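Local atomic coordinates of hypothetical protein PH1819 (PDB entry 2EEN), a protein that is of unknown function but carries a CYTH domain, a fold whose relatives include class IV adenylyl cyclases and thiamine triphosphatases that handle phosphate-rich substrates. Residues H30-Y35 with R50-R55; E61-Y66 with E80-I85; K106-R111 with E126-G131. All coordinates share one frame; numbering follows the deposited sequence.

How the contacts relate
The three contacts lie in series along one antiparallel sheet. Contact 1 is central, with contact 2 on one flank and contact 3 on the other. Strands 48-56 and 59-70 join contacts 1 and 2, whose centres are 9 Å apart. Lys54 N lies 2.6 Å from Glu61 O, a probable hydrogen bond. Strands 23-36 and 102-117 join contacts 1 and 3, with centres 11 Å apart. Asp32 N likewise meets Val107 O at 2.7 Å. Lys109 of contact 3 also reaches His30. Contacts 2 and 3 do not touch; their nearest atoms are about 9 Å apart. In CYTH relatives basic side chains in a beta tunnel bind phosphates; Arg50, Arg52 and Lys109 are consistent with such a site.

Contact 1 (H30-Y35 with R50-R55); sequences HEDIYY and RIRIKR
His30 lays its imidazole over the side chain of Arg52. Arg52 CD sits 3.9 Å from the ring centroid, over the face. His30 NE2 bonds to Glu28 and ND1 to Lys109. Glu31 pairs with Ile53 through two backbone hydrogen bonds. Its carboxylate is gripped side-on by Arg55: NE holds OE2 at 2.7 Å and NH2 holds OE1 at 3.2 Å. Both nitrogens come from above the carboxylate plane. A water donates to Glu31 O and Ile51 O. On the His30 face, Asp32 forms a salt bridge with Arg52, whose NH2 meets OD2 at 3.0 Å, on the syn side but 28° out of the carboxylate plane. Ile33 and Ile51 exchange two backbone bonds; their side chains share the Glu31 face. Tyr34 runs alongside Arg50: CB of Arg50 covers one ring face, and NH1 bonds to Tyr34 OH at 3.1 Å. The bend of Arg50 at chi3 (93°) puts this oxygen in the guanidinium plane. Tyr35 CE1 packs on Ile51 CG1 at 4.1 Å. The Arg52 guanidinium lies between the His30 ring and, on its other face, the offset Arg50 guanidinium, with Lys109 close. Such a basic cluster, with Asp32 paired to Arg52, would probably suit an anionic ligand.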
loop_
_atom_site.group_PDB
_atom_site.type_symbol
_atom_site.label_atom_id
_atom_site.label_comp_id
_atom_site.label_asym_id
_atom_site.label_seq_id
_atom_site.Cartn_x
_atom_site.Cartn_y
_atom_site.Cartn_z
ATOM N N HIS A 30 7.500 15.252 -11.198
ATOM C CA HIS A 30 7.507 13.975 -10.500
ATOM C C HIS A 30 8.639 13.936 -9.502
ATOM O O HIS A 30 9.777 14.298 -9.808
ATOM C CB HIS A 30 7.719 12.798 -11.454
ATOM C CG HIS A 30 6.534 12.472 -12.306
ATOM N ND1 HIS A 30 6.513 11.386 -13.155
ATOM C CD2 HIS A 30 5.331 13.079 -12.440
ATOM C CE1 HIS A 30 5.347 11.337 -13.773
ATOM N NE2 HIS A 30 4.612 12.353 -13.358
ATOM N N GLU A 31 8.310 13.493 -8.300
ATOM C CA GLU A 31 9.291 13.330 -7.243
ATOM C C GLU A 31 9.061 11.897 -6.788
ATOM O O GLU A 31 8.056 11.592 -6.150
ATOM C CB GLU A 31 9.034 14.327 -6.117
ATOM C CG GLU A 31 9.380 15.757 -6.510
ATOM C CD GLU A 31 8.774 16.788 -5.579
ATOM O OE1 GLU A 31 8.843 16.597 -4.347
ATOM O OE2 GLU A 31 8.238 17.795 -6.081
ATOM N N ASP A 32 9.982 11.016 -7.159
ATOM C CA ASP A 32 9.870 9.606 -6.811
ATOM C C ASP A 32 10.846 9.186 -5.746
ATOM O O ASP A 32 12.006 9.603 -5.749
ATOM C CB ASP A 32 10.129 8.716 -8.029
ATOM C CG ASP A 32 9.146 8.950 -9.140
ATOM O OD1 ASP A 32 7.977 9.238 -8.834
ATOM O OD2 ASP A 32 9.541 8.827 -10.319
ATOM N N ILE A 33 10.372 8.356 -4.828
ATOM C CA ILE A 33 11.247 7.820 -3.808
ATOM C C ILE A 33 11.239 6.319 -4.056
ATOM O O ILE A 33 10.179 5.686 -4.039
ATOM C CB ILE A 33 10.750 8.106 -2.370
ATOM C CG1 ILE A 33 10.782 9.612 -2.075
ATOM C CG2 ILE A 33 11.660 7.411 -1.376
ATOM C CD1 ILE A 33 10.451 9.983 -0.658
ATOM N N TYR A 34 12.411 5.762 -4.335
ATOM C CA TYR A 34 12.518 4.329 -4.570
ATOM C C TYR A 34 13.024 3.653 -3.316
ATOM O O TYR A 34 13.878 4.193 -2.612
ATOM C CB TYR A 34 13.457 4.044 -5.735
ATOM C CG TYR A 34 12.815 4.297 -7.066
ATOM C CD1 TYR A 34 12.098 3.297 -7.718
ATOM C CD2 TYR A 34 12.913 5.547 -7.674
ATOM C CE1 TYR A 34 11.497 3.539 -8.948
ATOM C CE2 TYR A 34 12.312 5.798 -8.904
ATOM C CZ TYR A 34 11.608 4.790 -9.531
ATOM O OH TYR A 34 11.007 5.043 -10.737
ATOM N N TYR A 35 12.502 2.462 -3.054
ATOM C CA TYR A 35 12.842 1.701 -1.861
ATOM C C TYR A 35 13.541 0.385 -2.099
ATOM O O TYR A 35 13.454 -0.199 -3.175
ATOM C CB TYR A 35 11.564 1.411 -1.083
ATOM C CG TYR A 35 10.889 2.645 -0.576
ATOM C CD1 TYR A 35 9.948 3.313 -1.355
ATOM C CD2 TYR A 35 11.203 3.165 0.678
ATOM C CE1 TYR A 35 9.334 4.470 -0.899
ATOM C CE2 TYR A 35 10.595 4.317 1.144
ATOM C CZ TYR A 35 9.663 4.964 0.352
ATOM O OH TYR A 35 9.051 6.100 0.814
ATOM N N ARG A 50 8.051 2.094 -5.413
ATOM C CA ARG A 50 8.223 3.532 -5.398
ATOM C C ARG A 50 6.999 4.311 -4.976
ATOM O O ARG A 50 5.869 3.860 -5.147
ATOM C CB ARG A 50 8.640 3.955 -6.812
ATOM C CG ARG A 50 8.266 5.358 -7.263
ATOM C CD ARG A 50 8.356 5.463 -8.795
ATOM N NE ARG A 50 7.079 5.192 -9.460
ATOM C CZ ARG A 50 6.958 4.806 -10.727
ATOM N NH1 ARG A 50 8.038 4.631 -11.472
ATOM N NH2 ARG A 50 5.757 4.610 -11.258
ATOM N N ILE A 51 7.235 5.465 -4.367
ATOM C CA ILE A 51 6.135 6.354 -4.046
ATOM C C ILE A 51 6.416 7.552 -4.926
ATOM O O ILE A 51 7.504 8.135 -4.873
ATOM C CB ILE A 51 6.104 6.794 -2.582
ATOM C CG1 ILE A 51 5.524 5.662 -1.735
ATOM C CG2 ILE A 51 5.231 8.041 -2.443
ATOM C CD1 ILE A 51 5.537 5.922 -0.254
ATOM N N ARG A 52 5.440 7.895 -5.758
ATOM C CA ARG A 52 5.566 9.022 -6.663
ATOM C C ARG A 52 4.623 10.145 -6.310
ATOM O O ARG A 52 3.441 9.918 -6.060
ATOM C CB ARG A 52 5.267 8.599 -8.098
ATOM C CG ARG A 52 4.920 9.775 -9.005
ATOM C CD ARG A 52 4.842 9.325 -10.446
ATOM N NE ARG A 52 6.139 8.826 -10.890
ATOM C CZ ARG A 52 6.353 8.215 -12.049
ATOM N NH1 ARG A 52 5.353 8.014 -12.900
ATOM N NH2 ARG A 52 7.577 7.812 -12.359
ATOM N N ILE A 53 5.161 11.358 -6.283
ATOM C CA ILE A 53 4.350 12.539 -6.040
ATOM C C ILE A 53 4.330 13.229 -7.394
ATOM O O ILE A 53 5.378 13.573 -7.942
ATOM C CB ILE A 53 4.974 13.467 -4.983
ATOM C CG1 ILE A 53 5.062 12.737 -3.638
ATOM C CG2 ILE A 53 4.124 14.728 -4.843
ATOM C CD1 ILE A 53 5.731 13.543 -2.536
ATOM N N LYS A 54 3.131 13.397 -7.938
ATOM C CA LYS A 54 2.940 14.009 -9.243
ATOM C C LYS A 54 2.260 15.362 -9.059
ATOM O O LYS A 54 1.206 15.453 -8.432
ATOM C CB LYS A 54 2.069 13.079 -10.094
ATOM C CG LYS A 54 1.888 13.476 -11.545
ATOM C CD LYS A 54 0.963 12.484 -12.247
ATOM C CE LYS A 54 1.539 11.073 -12.237
ATOM N NZ LYS A 54 0.589 10.069 -12.806
ATOM N N ARG A 55 2.874 16.409 -9.596
ATOM C CA ARG A 55 2.328 17.753 -9.485
ATOM C C ARG A 55 2.006 18.332 -10.865
ATOM O O ARG A 55 2.854 18.336 -11.759
ATOM C CB ARG A 55 3.328 18.667 -8.772
ATOM C CG ARG A 55 3.896 18.104 -7.470
ATOM C CD ARG A 55 4.889 19.077 -6.846
ATOM N NE ARG A 55 5.661 18.488 -5.750
ATOM C CZ ARG A 55 5.184 18.227 -4.537
ATOM N NH1 ARG A 55 3.919 18.498 -4.237
ATOM N NH2 ARG A 55 5.977 17.694 -3.618
HETATM O O HOH W 1 7.840 10.554 -3.542
#

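Contact 2 (E61-Y66 with E80-I85); sequences EVFLTY and EIEVEI
Strands 61-66 and 80-85 run antiparallel at 149°, their axes 4.4 Å apart at closest. Leu64 with Val83 and Tyr66 with Ile81 are hydrogen-bonded pairs. Phe63 with Glu84 and Thr65 with Glu82 are non-hydrogen-bonded pairs. Leu64 N meets Val83 O at 2.9 Å. Ile85 N bonds to Val62 O. A water accepts from Val62 N and donates to Glu84 OE2 and Ile85 O. The two strands form a beta hairpin, and strand 78-85 is outermost in the sheet within this chain. One face carries Val62, Leu64, Tyr66, Ile81, Val83 and Ile85. Val62 CG1 touches Ile85 CD1 at 3.8 Å, and Leu64 CB touches Val83 CG2 at 3.8 Å. Leu95 of the second subunit packs on Leu64 and Tyr66 of this face. The other face holds Phe63, Thr65, Glu82 and Glu84. Thr65 OG1 hydrogen-bonds Glu82 OE1; the modelled length, 2.5 Å, is very short and its exact value doubtful. Glu82 CG is anti to the backbone N (chi1 176°), and the extended chain carries OE1 toward that hydroxyl. Phe63 CE2 lies 3.5 Å from Glu84 CG, with ring and carboxylate planes 41° apart.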
loop_
_atom_site.group_PDB
_atom_site.type_symbol
_atom_site.label_atom_id
_atom_site.label_comp_id
_atom_site.label_asym_id
_atom_site.label_seq_id
_atom_site.Cartn_x
_atom_site.Cartn_y
_atom_site.Cartn_z
ATOM N N GLU A 61 -0.856 14.485 -6.961
ATOM C CA GLU A 61 -1.341 13.109 -6.905
ATOM C C GLU A 61 -0.177 12.276 -6.404
ATOM O O GLU A 61 0.977 12.572 -6.704
ATOM C CB GLU A 61 -1.768 12.600 -8.281
ATOM C CG GLU A 61 -2.968 13.311 -8.887
ATOM C CD GLU A 61 -3.469 12.614 -10.142
ATOM O OE1 GLU A 61 -2.633 12.212 -10.979
ATOM O OE2 GLU A 61 -4.701 12.472 -10.294
ATOM N N VAL A 62 -0.477 11.238 -5.635
ATOM C CA VAL A 62 0.569 10.393 -5.088
ATOM C C VAL A 62 0.237 8.948 -5.382
ATOM O O VAL A 62 -0.903 8.532 -5.239
ATOM C CB VAL A 62 0.684 10.581 -3.572
ATOM C CG1 VAL A 62 1.820 9.736 -3.029
ATOM C CG2 VAL A 62 0.907 12.058 -3.255
ATOM N N PHE A 63 1.239 8.183 -5.798
ATOM C CA PHE A 63 1.010 6.784 -6.123
ATOM C C PHE A 63 2.077 5.887 -5.523
ATOM O O PHE A 63 3.230 6.288 -5.379
ATOM C CB PHE A 63 1.010 6.573 -7.645
ATOM C CG PHE A 63 0.007 7.417 -8.379
ATOM C CD1 PHE A 63 0.302 8.735 -8.719
ATOM C CD2 PHE A 63 -1.238 6.902 -8.709
ATOM C CE1 PHE A 63 -0.639 9.530 -9.382
ATOM C CE2 PHE A 63 -2.184 7.684 -9.370
ATOM C CZ PHE A 63 -1.882 9.003 -9.708
ATOM N N LEU A 64 1.669 4.678 -5.157
ATOM C CA LEU A 64 2.575 3.665 -4.633
ATOM C C LEU A 64 2.580 2.630 -5.750
ATOM O O LEU A 64 1.531 2.100 -6.123
ATOM C CB LEU A 64 2.028 3.049 -3.345
ATOM C CG LEU A 64 2.776 1.816 -2.829
ATOM C CD1 LEU A 64 4.232 2.159 -2.541
ATOM C CD2 LEU A 64 2.106 1.321 -1.559
ATOM N N THR A 65 3.759 2.344 -6.286
ATOM C CA THR A 65 3.852 1.416 -7.397
ATOM C C THR A 65 4.905 0.346 -7.217
ATOM O O THR A 65 6.029 0.625 -6.797
ATOM C CB THR A 65 4.178 2.181 -8.693
ATOM O OG1 THR A 65 3.205 3.215 -8.890
ATOM C CG2 THR A 65 4.182 1.245 -9.892
ATOM N N TYR A 66 4.511 -0.887 -7.517
ATOM C CA TYR A 66 5.422 -2.021 -7.480
ATOM C C TYR A 66 5.645 -2.374 -8.935
ATOM O O TYR A 66 4.702 -2.390 -9.731
ATOM C CB TYR A 66 4.800 -3.246 -6.809
ATOM C CG TYR A 66 5.572 -4.530 -7.077
ATOM C CD1 TYR A 66 6.726 -4.841 -6.356
ATOM C CD2 TYR A 66 5.164 -5.412 -8.079
ATOM C CE1 TYR A 66 7.455 -5.997 -6.631
ATOM C CE2 TYR A 66 5.881 -6.566 -8.361
ATOM C CZ TYR A 66 7.026 -6.852 -7.634
ATOM O OH TYR A 66 7.731 -7.998 -7.907
ATOM N N GLU A 80 3.072 -4.302 -13.380
ATOM C CA GLU A 80 3.016 -3.208 -12.428
ATOM C C GLU A 80 1.745 -3.280 -11.620
ATOM O O GLU A 80 0.693 -3.686 -12.125
ATOM C CB GLU A 80 3.064 -1.855 -13.148
ATOM C CG GLU A 80 4.364 -1.579 -13.889
ATOM C CD GLU A 80 4.341 -0.253 -14.628
ATOM O OE1 GLU A 80 4.225 0.800 -13.962
ATOM O OE2 GLU A 80 4.438 -0.266 -15.876
ATOM N N ILE A 81 1.856 -2.904 -10.355
ATOM C CA ILE A 81 0.709 -2.848 -9.470
ATOM C C ILE A 81 0.809 -1.434 -8.924
ATOM O O ILE A 81 1.819 -1.052 -8.327
ATOM C CB ILE A 81 0.803 -3.853 -8.320
ATOM C CG1 ILE A 81 0.945 -5.273 -8.875
ATOM C CG2 ILE A 81 -0.452 -3.748 -7.450
ATOM C CD1 ILE A 81 1.179 -6.318 -7.797
ATOM N N GLU A 82 -0.226 -0.643 -9.154
ATOM C CA GLU A 82 -0.204 0.731 -8.699
ATOM C C GLU A 82 -1.496 1.125 -8.029
ATOM O O GLU A 82 -2.584 0.801 -8.508
ATOM C CB GLU A 82 0.058 1.658 -9.883
ATOM C CG GLU A 82 0.003 3.139 -9.565
ATOM C CD GLU A 82 0.618 3.975 -10.669
ATOM O OE1 GLU A 82 1.845 3.864 -10.883
ATOM O OE2 GLU A 82 -0.118 4.735 -11.331
ATOM N N VAL A 83 -1.365 1.812 -6.906
ATOM C CA VAL A 83 -2.524 2.293 -6.179
ATOM C C VAL A 83 -2.290 3.765 -5.920
ATOM O O VAL A 83 -1.147 4.213 -5.786
ATOM C CB VAL A 83 -2.706 1.565 -4.838
ATOM C CG1 VAL A 83 -3.001 0.094 -5.100
ATOM C CG2 VAL A 83 -1.462 1.718 -3.976
ATOM N N GLU A 84 -3.378 4.518 -5.863
ATOM C CA GLU A 84 -3.264 5.936 -5.617
ATOM C C GLU A 84 -3.433 6.217 -4.137
ATOM O O GLU A 84 -4.356 5.701 -3.496
ATOM C CB GLU A 84 -4.320 6.708 -6.411
ATOM C CG GLU A 84 -4.020 8.198 -6.481
ATOM C CD GLU A 84 -5.031 8.974 -7.297
ATOM O OE1 GLU A 84 -5.641 8.382 -8.214
ATOM O OE2 GLU A 84 -5.198 10.184 -7.032
ATOM N N ILE A 85 -2.521 7.018 -3.597
ATOM C CA ILE A 85 -2.566 7.419 -2.198
ATOM C C ILE A 85 -3.371 8.714 -2.208
ATOM O O ILE A 85 -2.866 9.763 -2.592
ATOM C CB ILE A 85 -1.147 7.669 -1.647
ATOM C CG1 ILE A 85 -0.398 6.338 -1.534
ATOM C CG2 ILE A 85 -1.226 8.367 -0.290
ATOM C CD1 ILE A 85 1.092 6.479 -1.312
HETATM O O HOH W 2 -3.349 11.313 -5.105
#

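Contact 3 (K106-R111 with E126-G131); sequences KVVKTR and EVEGLG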
loop_
_atom_site.group_PDB
_atom_site.type_symbol
_atom_site.label_atom_id
_atom_site.label_comp_id
_atom_site.label_asym_id
_atom_site.label_seq_id
_atom_site.Cartn_x
_atom_site.Cartn_y
_atom_site.Cartn_z
ATOM N N LYS A 106 16.020 9.258 -4.452
ATOM C CA LYS A 106 14.898 10.084 -4.851
ATOM C C LYS A 106 15.167 10.569 -6.264
ATOM O O LYS A 106 16.217 11.152 -6.543
ATOM C CB LYS A 106 14.753 11.283 -3.926
ATOM C CG LYS A 106 14.158 10.960 -2.569
ATOM C CD LYS A 106 13.564 12.205 -1.932
ATOM C CE LYS A 106 14.121 12.407 -0.522
ATOM N NZ LYS A 106 15.413 11.700 -0.274
ATOM N N VAL A 107 14.215 10.324 -7.157
ATOM C CA VAL A 107 14.352 10.734 -8.545
ATOM C C VAL A 107 13.363 11.854 -8.814
ATOM O O VAL A 107 12.167 11.700 -8.603
ATOM C CB VAL A 107 14.079 9.551 -9.504
ATOM C CG1 VAL A 107 14.263 9.997 -10.949
ATOM C CG2 VAL A 107 15.014 8.396 -9.179
ATOM N N VAL A 108 13.878 12.991 -9.268
ATOM C CA VAL A 108 13.039 14.148 -9.550
ATOM C C VAL A 108 13.110 14.514 -11.016
ATOM O O VAL A 108 14.191 14.542 -11.600
ATOM C CB VAL A 108 13.495 15.365 -8.731
ATOM C CG1 VAL A 108 12.594 16.556 -9.024
ATOM C CG2 VAL A 108 13.476 15.028 -7.253
ATOM N N LYS A 109 11.961 14.804 -11.612
ATOM C CA LYS A 109 11.947 15.171 -13.016
ATOM C C LYS A 109 10.688 15.934 -13.384
ATOM O O LYS A 109 9.741 16.019 -12.600
ATOM C CB LYS A 109 12.011 13.913 -13.886
ATOM C CG LYS A 109 10.745 13.049 -13.779
ATOM C CD LYS A 109 10.763 11.878 -14.767
ATOM C CE LYS A 109 9.471 11.074 -14.698
ATOM N NZ LYS A 109 9.325 10.337 -13.406
ATOM N N THR A 110 10.702 16.512 -14.578
ATOM C CA THR A 110 9.520 17.181 -15.089
ATOM C C THR A 110 9.155 16.295 -16.268
ATOM O O THR A 110 10.029 15.678 -16.881
ATOM C CB THR A 110 9.786 18.630 -15.552
ATOM O OG1 THR A 110 10.774 18.654 -16.583
ATOM C CG2 THR A 110 10.248 19.470 -14.379
ATOM N N ARG A 111 7.867 16.198 -16.559
ATOM C CA ARG A 111 7.410 15.345 -17.642
ATOM C C ARG A 111 6.307 16.043 -18.410
ATOM O O ARG A 111 5.280 16.407 -17.841
ATOM C CB ARG A 111 6.944 14.004 -17.072
ATOM C CG ARG A 111 6.130 13.137 -18.035
ATOM C CD ARG A 111 5.948 11.723 -17.494
ATOM N NE ARG A 111 7.186 10.946 -17.589
ATOM C CZ ARG A 111 7.351 9.723 -17.093
ATOM N NH1 ARG A 111 6.358 9.114 -16.451
ATOM N NH2 ARG A 111 8.512 9.098 -17.252
ATOM N N GLU A 126 12.732 15.660 -18.186
ATOM C CA GLU A 126 13.934 16.411 -17.827
ATOM C C GLU A 126 14.207 15.879 -16.430
ATOM O O GLU A 126 13.566 16.294 -15.471
ATOM C CB GLU A 126 13.655 17.911 -17.767
ATOM C CG GLU A 126 14.876 18.743 -17.428
ATOM C CD GLU A 126 15.917 18.727 -18.534
ATOM O OE1 GLU A 126 15.626 19.256 -19.627
ATOM O OE2 GLU A 126 17.022 18.187 -18.314
ATOM N N VAL A 127 15.153 14.953 -16.327
ATOM C CA VAL A 127 15.465 14.303 -15.059
ATOM C C VAL A 127 16.651 14.936 -14.359
ATOM O O VAL A 127 17.737 15.031 -14.928
ATOM C CB VAL A 127 15.756 12.811 -15.302
ATOM C CG1 VAL A 127 15.961 12.075 -13.991
ATOM C CG2 VAL A 127 14.600 12.199 -16.098
ATOM N N GLU A 128 16.434 15.363 -13.121
ATOM C CA GLU A 128 17.503 15.979 -12.341
ATOM C C GLU A 128 18.640 14.976 -12.174
ATOM O O GLU A 128 18.418 13.814 -11.814
ATOM C CB GLU A 128 16.984 16.414 -10.968
ATOM C CG GLU A 128 15.884 17.459 -11.029
ATOM C CD GLU A 128 15.638 18.126 -9.685
ATOM O OE1 GLU A 128 16.114 17.595 -8.662
ATOM O OE2 GLU A 128 14.964 19.178 -9.654
ATOM N N GLY A 129 19.856 15.423 -12.466
ATOM C CA GLY A 129 21.008 14.553 -12.332
ATOM C C GLY A 129 21.288 13.639 -13.510
ATOM O O GLY A 129 22.291 12.927 -13.498
ATOM N N LEU A 130 20.415 13.641 -14.518
ATOM C CA LEU A 130 20.610 12.797 -15.697
ATOM C C LEU A 130 20.456 13.541 -17.017
ATOM O O LEU A 130 21.261 13.359 -17.931
ATOM C CB LEU A 130 19.641 11.614 -15.694
ATOM C CG LEU A 130 19.792 10.496 -14.668
ATOM C CD1 LEU A 130 18.746 9.443 -15.000
ATOM C CD2 LEU A 130 21.191 9.875 -14.715
ATOM N N GLY A 131 19.421 14.369 -17.128
ATOM C CA GLY A 131 19.218 15.109 -18.359
ATOM C C GLY A 131 17.909 14.793 -19.050
ATOM O O GLY A 131 16.960 14.324 -18.423
HETATM O O HOH W 3 16.787 12.988 -9.661
#
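The hairpin of strands 102-117 and 120-127 brings Val108, Lys109 and Thr110 beside Glu126, Val127 and Glu128. Thr110 and Glu126 are a hydrogen-bonded antiparallel pair. Thr110 N gives to Glu126 O at 3.0 Å, and Glu126 N gives to Thr110 O at the same length. Two residues further, Glu128 N donates to Val108 O at 2.8 Å. A water extends the ladder, accepting from Val108 N and donating to Glu128 O.

Lys109 and Val127 face each other as a non-hydrogen-bonded pair. Their side chains lie side by side and point the same way. Lys109 CB touches Val127 CG2 at 3.8 Å. CG of Lys109 sits between its backbone N and carbonyl carbon (chi1 67°), and the chain then leads away to where NZ hydrogen-bonds His30 ND1. The other branch of Val127, CG1, meets Val107 CG1 at 4.1 Å. Tyr170 of helix 170-176 also packs on Val127, and Leu174 of that helix on Val107. Cutting Val127 back to an alanine would probably open a gap beside Val107 and Tyr170 and leave the stem of Lys109 less supported.

On the other side, Glu128 crosses Val108, its OE1 3.4 Å from Val108 CB. Thr110 OG1 lies alongside Glu126 CB at 3.2 Å. The Glu126 carboxylate turns off to a salt bridge with Lys132.

Beyond Glu128 the chain folds back on itself. Val127 O accepts from both Leu130 N, at 3.0 Å, and Gly131 N. Val127 N returns a bond to Gly131 O at 2.8 Å. Gly129 and Gly131 have positive phi, where a side chain would be jammed against the preceding carbonyl oxygen. Leu130 and Gly131 together face Val127: a classic beta bulge, where strand 120-127 turns back into strand 131-139, the next antiparallel strand of the sheet.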